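Local coordinates for protein acetyltransferase, GNAT family (Enterococcus faecalis, PDB 1U6M) that probably transfers an acyl group, such as acetyl from acetyl-coenzyme A, to an acceptor substrate that is not known, at residues 70-84 with 105-119. Numbering follows the deposited sequence.
Sequences GIAVGYPAEDEKIID and EEETLPNEWYLDTIS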
loop_
_atom_site.group_PDB
_atom_site.type_symbol
_atom_site.label_atom_id
_atom_site.label_comp_id
_atom_site.label_asym_id
_atom_site.label_seq_id
_atom_site.Cartn_x
_atom_site.Cartn_y
_atom_site.Cartn_z
ATOM N N GLY A 70 -6.720 5.580 -8.407
ATOM C CA GLY A 70 -6.366 5.287 -7.001
ATOM C C GLY A 70 -6.201 3.761 -6.865
ATOM O O GLY A 70 -6.757 2.975 -7.658
ATOM N N ILE A 71 -5.415 3.351 -5.867
ATOM C CA ILE A 71 -5.193 1.951 -5.569
ATOM C C ILE A 71 -5.301 1.749 -4.049
ATOM O O ILE A 71 -4.994 2.641 -3.276
ATOM C CB ILE A 71 -3.797 1.480 -6.094
ATOM C CG1 ILE A 71 -2.615 2.185 -5.372
ATOM C CG2 ILE A 71 -3.749 1.560 -7.641
ATOM C CD1 ILE A 71 -1.223 1.762 -5.916
ATOM N N ALA A 72 -5.755 0.578 -3.643
ATOM C CA ALA A 72 -5.766 0.156 -2.258
ATOM C C ALA A 72 -4.896 -1.069 -2.275
ATOM O O ALA A 72 -5.122 -1.984 -3.099
ATOM C CB ALA A 72 -7.158 -0.239 -1.826
ATOM N N VAL A 73 -3.920 -1.099 -1.379
ATOM C CA VAL A 73 -2.877 -2.148 -1.299
ATOM C C VAL A 73 -2.791 -2.741 0.128
ATOM O O VAL A 73 -2.755 -1.976 1.109
ATOM C CB VAL A 73 -1.448 -1.591 -1.587
ATOM C CG1 VAL A 73 -0.434 -2.814 -1.702
ATOM C CG2 VAL A 73 -1.469 -0.749 -2.839
ATOM N N GLY A 74 -2.781 -4.073 0.228
ATOM C CA GLY A 74 -2.722 -4.732 1.511
ATOM C C GLY A 74 -2.445 -6.234 1.365
ATOM O O GLY A 74 -2.414 -6.766 0.230
ATOM N N TYR A 75 -2.285 -6.922 2.510
ATOM C CA TYR A 75 -1.797 -8.300 2.496
ATOM C C TYR A 75 -2.112 -8.913 3.849
ATOM O O TYR A 75 -2.210 -8.164 4.866
ATOM C CB TYR A 75 -0.251 -8.375 2.195
ATOM C CG TYR A 75 0.546 -7.230 2.811
ATOM C CD1 TYR A 75 0.930 -7.262 4.167
ATOM C CD2 TYR A 75 0.892 -6.097 2.042
ATOM C CE1 TYR A 75 1.613 -6.149 4.765
ATOM C CE2 TYR A 75 1.580 -4.997 2.631
ATOM C CZ TYR A 75 1.926 -5.042 3.974
ATOM O OH TYR A 75 2.589 -3.958 4.549
ATOM N N PRO A 76 -2.239 -10.267 3.896
ATOM C CA PRO A 76 -2.219 -10.978 5.231
ATOM C C PRO A 76 -1.019 -10.554 6.040
ATOM O O PRO A 76 0.031 -10.453 5.486
ATOM C CB PRO A 76 -2.102 -12.446 4.868
ATOM C CG PRO A 76 -2.830 -12.511 3.414
ATOM C CD PRO A 76 -2.458 -11.175 2.741
ATOM N N ALA A 77 -1.176 -10.283 7.336
ATOM C CA ALA A 77 -0.048 -9.918 8.235
ATOM C C ALA A 77 1.170 -10.870 8.178
ATOM O O ALA A 77 2.317 -10.440 8.359
ATOM C CB ALA A 77 -0.533 -9.820 9.646
ATOM N N GLU A 78 0.926 -12.168 7.993
ATOM C CA GLU A 78 2.056 -13.132 7.924
ATOM C C GLU A 78 2.955 -12.933 6.697
ATOM O O GLU A 78 4.033 -13.504 6.677
ATOM C CB GLU A 78 1.564 -14.589 8.018
ATOM C CG GLU A 78 0.648 -15.030 6.878
ATOM C CD GLU A 78 -0.828 -14.675 7.081
ATOM O OE1 GLU A 78 -1.651 -15.247 6.318
ATOM O OE2 GLU A 78 -1.177 -13.820 7.957
ATOM N N ASP A 79 2.533 -12.092 5.727
ATOM C CA ASP A 79 3.294 -11.848 4.470
ATOM C C ASP A 79 4.265 -10.701 4.600
ATOM O O ASP A 79 4.993 -10.417 3.682
ATOM C CB ASP A 79 2.385 -11.510 3.272
ATOM C CG ASP A 79 1.613 -12.691 2.756
ATOM O OD1 ASP A 79 1.827 -13.770 3.290
ATOM O OD2 ASP A 79 0.761 -12.554 1.832
ATOM N N GLU A 80 4.280 -10.038 5.743
ATOM C CA GLU A 80 5.053 -8.803 5.897
ATOM C C GLU A 80 6.592 -8.890 5.758
ATOM O O GLU A 80 7.287 -7.875 5.484
ATOM C CB GLU A 80 4.740 -8.143 7.240
ATOM C CG GLU A 80 4.993 -6.611 7.062
ATOM C CD GLU A 80 4.929 -5.790 8.327
ATOM O OE1 GLU A 80 5.126 -4.549 8.206
ATOM O OE2 GLU A 80 4.681 -6.382 9.421
ATOM N N LYS A 81 7.124 -10.073 6.004
ATOM C CA LYS A 81 8.545 -10.230 5.979
ATOM C C LYS A 81 9.036 -10.642 4.570
ATOM O O LYS A 81 10.211 -10.543 4.285
ATOM C CB LYS A 81 8.960 -11.237 7.065
ATOM C CG LYS A 81 9.537 -10.581 8.305
ATOM C CD LYS A 81 8.539 -10.095 9.281
ATOM C CE LYS A 81 9.297 -9.332 10.382
ATOM N NZ LYS A 81 8.576 -9.082 11.704
ATOM N N ILE A 82 8.145 -11.086 3.702
ATOM C CA ILE A 82 8.523 -11.515 2.373
ATOM C C ILE A 82 8.205 -10.518 1.229
ATOM O O ILE A 82 8.542 -10.809 0.055
ATOM C CB ILE A 82 8.010 -12.973 2.030
ATOM C CG1 ILE A 82 6.477 -13.120 2.120
ATOM C CG2 ILE A 82 8.608 -13.966 2.968
ATOM C CD1 ILE A 82 5.754 -13.115 0.746
ATOM N N ILE A 83 7.592 -9.358 1.549
ATOM C CA ILE A 83 6.949 -8.499 0.521
ATOM C C ILE A 83 7.906 -7.612 -0.322
ATOM O O ILE A 83 7.626 -7.263 -1.478
ATOM C CB ILE A 83 5.725 -7.651 1.114
ATOM C CG1 ILE A 83 6.156 -6.873 2.360
ATOM C CG2 ILE A 83 4.431 -8.566 1.257
ATOM C CD1 ILE A 83 5.104 -5.962 2.932
ATOM N N ASP A 84 9.044 -7.288 0.265
ATOM C CA ASP A 84 10.071 -6.434 -0.367
ATOM C C ASP A 84 11.140 -7.163 -1.152
ATOM O O ASP A 84 11.854 -6.522 -1.955
ATOM C CB ASP A 84 10.712 -5.510 0.651
ATOM C CG ASP A 84 9.727 -4.417 1.161
ATOM O OD1 ASP A 84 8.909 -3.861 0.361
ATOM O OD2 ASP A 84 9.787 -4.116 2.371
ATOM N N GLU A 105 9.715 -3.283 8.451
ATOM C CA GLU A 105 8.608 -4.253 8.272
ATOM C C GLU A 105 8.004 -4.655 9.637
ATOM O O GLU A 105 7.898 -5.847 9.975
ATOM C CB GLU A 105 9.075 -5.502 7.469
ATOM C CG GLU A 105 9.446 -5.282 5.976
ATOM C CD GLU A 105 10.126 -6.515 5.326
ATOM O OE1 GLU A 105 10.824 -7.264 6.066
ATOM O OE2 GLU A 105 9.974 -6.737 4.081
ATOM N N GLU A 106 7.619 -3.646 10.419
ATOM C CA GLU A 106 7.147 -3.912 11.777
ATOM C C GLU A 106 5.775 -3.278 12.117
ATOM O O GLU A 106 5.564 -2.789 13.232
ATOM C CB GLU A 106 8.240 -3.521 12.785
ATOM C CG GLU A 106 9.486 -4.468 12.758
ATOM C CD GLU A 106 10.751 -3.840 13.371
ATOM O OE1 GLU A 106 10.780 -2.614 13.632
ATOM O OE2 GLU A 106 11.729 -4.589 13.581
ATOM N N GLU A 107 4.839 -3.329 11.171
ATOM C CA GLU A 107 3.651 -2.515 11.300
ATOM C C GLU A 107 2.313 -3.268 11.443
ATOM O O GLU A 107 1.301 -2.674 11.776
ATOM C CB GLU A 107 3.628 -1.443 10.202
ATOM C CG GLU A 107 3.738 -1.924 8.780
ATOM C CD GLU A 107 4.026 -0.780 7.801
ATOM O OE1 GLU A 107 3.572 -0.777 6.636
ATOM O OE2 GLU A 107 4.738 0.134 8.202
ATOM N N THR A 108 2.334 -4.578 11.218
ATOM C CA THR A 108 1.129 -5.402 11.281
ATOM C C THR A 108 0.928 -6.089 12.631
ATOM O O THR A 108 1.871 -6.206 13.396
ATOM C CB THR A 108 1.057 -6.454 10.140
ATOM O OG1 THR A 108 1.933 -7.561 10.434
ATOM C CG2 THR A 108 1.408 -5.835 8.804
ATOM N N LEU A 109 -0.311 -6.507 12.903
ATOM C CA LEU A 109 -0.638 -7.449 13.981
ATOM C C LEU A 109 -1.046 -8.830 13.416
ATOM O O LEU A 109 -1.580 -8.909 12.301
ATOM C CB LEU A 109 -1.777 -6.928 14.852
ATOM C CG LEU A 109 -1.561 -5.709 15.748
ATOM C CD1 LEU A 109 -2.703 -5.633 16.734
ATOM C CD2 LEU A 109 -0.190 -5.724 16.484
ATOM N N PRO A 110 -0.792 -9.935 14.182
ATOM C CA PRO A 110 -1.174 -11.285 13.689
ATOM C C PRO A 110 -2.655 -11.381 13.297
ATOM O O PRO A 110 -3.477 -10.729 13.906
ATOM C CB PRO A 110 -0.885 -12.199 14.910
ATOM C CG PRO A 110 0.112 -11.471 15.727
ATOM C CD PRO A 110 -0.133 -9.990 15.519
ATOM N N ASN A 111 -3.014 -12.189 12.315
ATOM C CA ASN A 111 -4.447 -12.421 12.033
ATOM C C ASN A 111 -5.345 -11.289 11.401
ATOM O O ASN A 111 -6.543 -11.496 11.174
ATOM C CB ASN A 111 -5.123 -13.003 13.300
ATOM C CG ASN A 111 -4.383 -14.262 13.834
ATOM O OD1 ASN A 111 -3.993 -14.307 15.015
ATOM N ND2 ASN A 111 -4.154 -15.259 12.947
ATOM N N GLU A 112 -4.770 -10.128 11.104
ATOM C CA GLU A 112 -5.453 -9.136 10.270
ATOM C C GLU A 112 -5.072 -9.271 8.778
ATOM O O GLU A 112 -4.009 -9.816 8.437
ATOM C CB GLU A 112 -5.189 -7.729 10.811
ATOM C CG GLU A 112 -3.845 -7.179 10.415
ATOM C CD GLU A 112 -3.377 -6.073 11.282
ATOM O OE1 GLU A 112 -2.230 -5.626 11.096
ATOM O OE2 GLU A 112 -4.125 -5.657 12.173
ATOM N N TRP A 113 -5.958 -8.832 7.884
ATOM C CA TRP A 113 -5.561 -8.394 6.550
ATOM C C TRP A 113 -5.117 -6.928 6.713
ATOM O O TRP A 113 -5.885 -6.077 7.189
ATOM C CB TRP A 113 -6.703 -8.507 5.599
ATOM C CG TRP A 113 -6.331 -8.318 4.122
ATOM C CD1 TRP A 113 -6.029 -9.295 3.220
ATOM C CD2 TRP A 113 -6.267 -7.070 3.390
ATOM N NE1 TRP A 113 -5.775 -8.741 1.976
ATOM C CE2 TRP A 113 -5.909 -7.381 2.059
ATOM C CE3 TRP A 113 -6.460 -5.725 3.742
ATOM C CZ2 TRP A 113 -5.768 -6.392 1.069
ATOM C CZ3 TRP A 113 -6.313 -4.727 2.753
ATOM C CH2 TRP A 113 -5.975 -5.063 1.446
ATOM N N TYR A 114 -3.838 -6.665 6.466
ATOM C CA TYR A 114 -3.303 -5.356 6.749
ATOM C C TYR A 114 -3.375 -4.391 5.531
ATOM O O TYR A 114 -2.904 -4.732 4.423
ATOM C CB TYR A 114 -1.862 -5.467 7.208
ATOM C CG TYR A 114 -1.235 -4.109 7.477
ATOM C CD1 TYR A 114 -0.207 -3.608 6.653
ATOM C CD2 TYR A 114 -1.666 -3.313 8.531
ATOM C CE1 TYR A 114 0.381 -2.359 6.912
ATOM C CE2 TYR A 114 -1.070 -2.033 8.774
ATOM C CZ TYR A 114 -0.070 -1.591 7.959
ATOM O OH TYR A 114 0.493 -0.346 8.182
ATOM N N LEU A 115 -3.969 -3.209 5.748
ATOM C CA LEU A 115 -4.034 -2.171 4.727
ATOM C C LEU A 115 -2.748 -1.377 4.758
ATOM O O LEU A 115 -2.519 -0.596 5.652
ATOM C CB LEU A 115 -5.251 -1.253 4.902
ATOM C CG LEU A 115 -5.318 0.053 4.052
ATOM C CD1 LEU A 115 -5.317 -0.267 2.610
ATOM C CD2 LEU A 115 -6.557 0.983 4.449
ATOM N N ASP A 116 -1.920 -1.583 3.739
ATOM C CA ASP A 116 -0.646 -0.906 3.578
ATOM C C ASP A 116 -0.838 0.547 3.092
ATOM O O ASP A 116 -0.317 1.476 3.665
ATOM C CB ASP A 116 0.159 -1.694 2.538
ATOM C CG ASP A 116 1.577 -1.202 2.408
ATOM O OD1 ASP A 116 2.512 -1.982 2.659
ATOM O OD2 ASP A 116 1.783 -0.030 2.079
ATOM N N THR A 117 -1.591 0.727 1.993
ATOM C CA THR A 117 -1.788 2.037 1.487
ATOM C C THR A 117 -3.049 2.234 0.659
ATOM O O THR A 117 -3.467 1.355 -0.084
ATOM C CB THR A 117 -0.518 2.595 0.755
ATOM O OG1 THR A 117 -0.739 4.013 0.630
ATOM C CG2 THR A 117 -0.405 2.157 -0.654
ATOM N N ILE A 118 -3.658 3.410 0.796
ATOM C CA ILE A 118 -4.657 3.870 -0.193
ATOM C C ILE A 118 -4.074 5.116 -0.837
ATOM O O ILE A 118 -3.736 6.069 -0.138
ATOM C CB ILE A 118 -6.072 4.169 0.444
ATOM C CG1 ILE A 118 -6.782 2.846 0.813
ATOM C CG2 ILE A 118 -6.894 5.038 -0.515
ATOM C CD1 ILE A 118 -7.875 2.990 1.781
ATOM N N SER A 119 -3.895 5.083 -2.147
ATOM C CA SER A 119 -3.257 6.157 -2.891
ATOM C C SER A 119 -4.146 6.629 -3.991
ATOM O O SER A 119 -4.561 5.833 -4.795
ATOM C CB SER A 119 -1.994 5.682 -3.585
ATOM O OG SER A 119 -1.013 5.617 -2.594
HETATM O O HOH W 1 -4.286 -8.502 -0.923
HETATM O O HOH W 2 10.861 -8.710 2.143
HETATM O O HOH W 3 12.599 -10.112 5.454
#
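Tyr75 holds its ring between its own backbone N and carbonyl carbon (chi1 36°), while the Asp116 carboxylate extends anti to the backbone N (chi1 -172°). These two torsions bring the phenol of Tyr75 to Asp116. Tyr75 OH donates to Asp116 OD1 at 2.7 Å, on the anti side, 28° out of the carboxylate plane. OD1 lies at the edge of the ring, in its plane. The same oxygen forms a salt bridge with Arg53, so OD1 is gripped by both the phenol and the guanidinium. Tyr114 runs alongside Tyr75, with CD1 3.7 Å from Tyr75 CE1. On the other face of the sheet, one face of the Trp113 indole lies against the backbone of Gly74 and Tyr75, near its rim, with CH2 3.3 Å from Gly74 CA. Helix 137-142 also packs on this indole.

Beyond the strands, the extended side chain of Glu80 reaches the loop before strand 112-119. Its OE1 accepts from Glu107 N at 3.2 Å through the syn lone pair. Thr108 N makes a weak bond to OE2.

The antiparallel ladder slips by one residue at Val73. Val73 O accepts from both Asp116 N (2.8 Å) and Thr117 N (3.1 Å). This classic beta bulge lies where strands 67-76 and 112-120 pair in the mixed sheet. Strand 112-120 pairs in parallel with 148-154 on its other side. A fourth-strand bulge is characteristic of the GNAT fold, where it borders the acetyl-coenzyme A site, as is probable here.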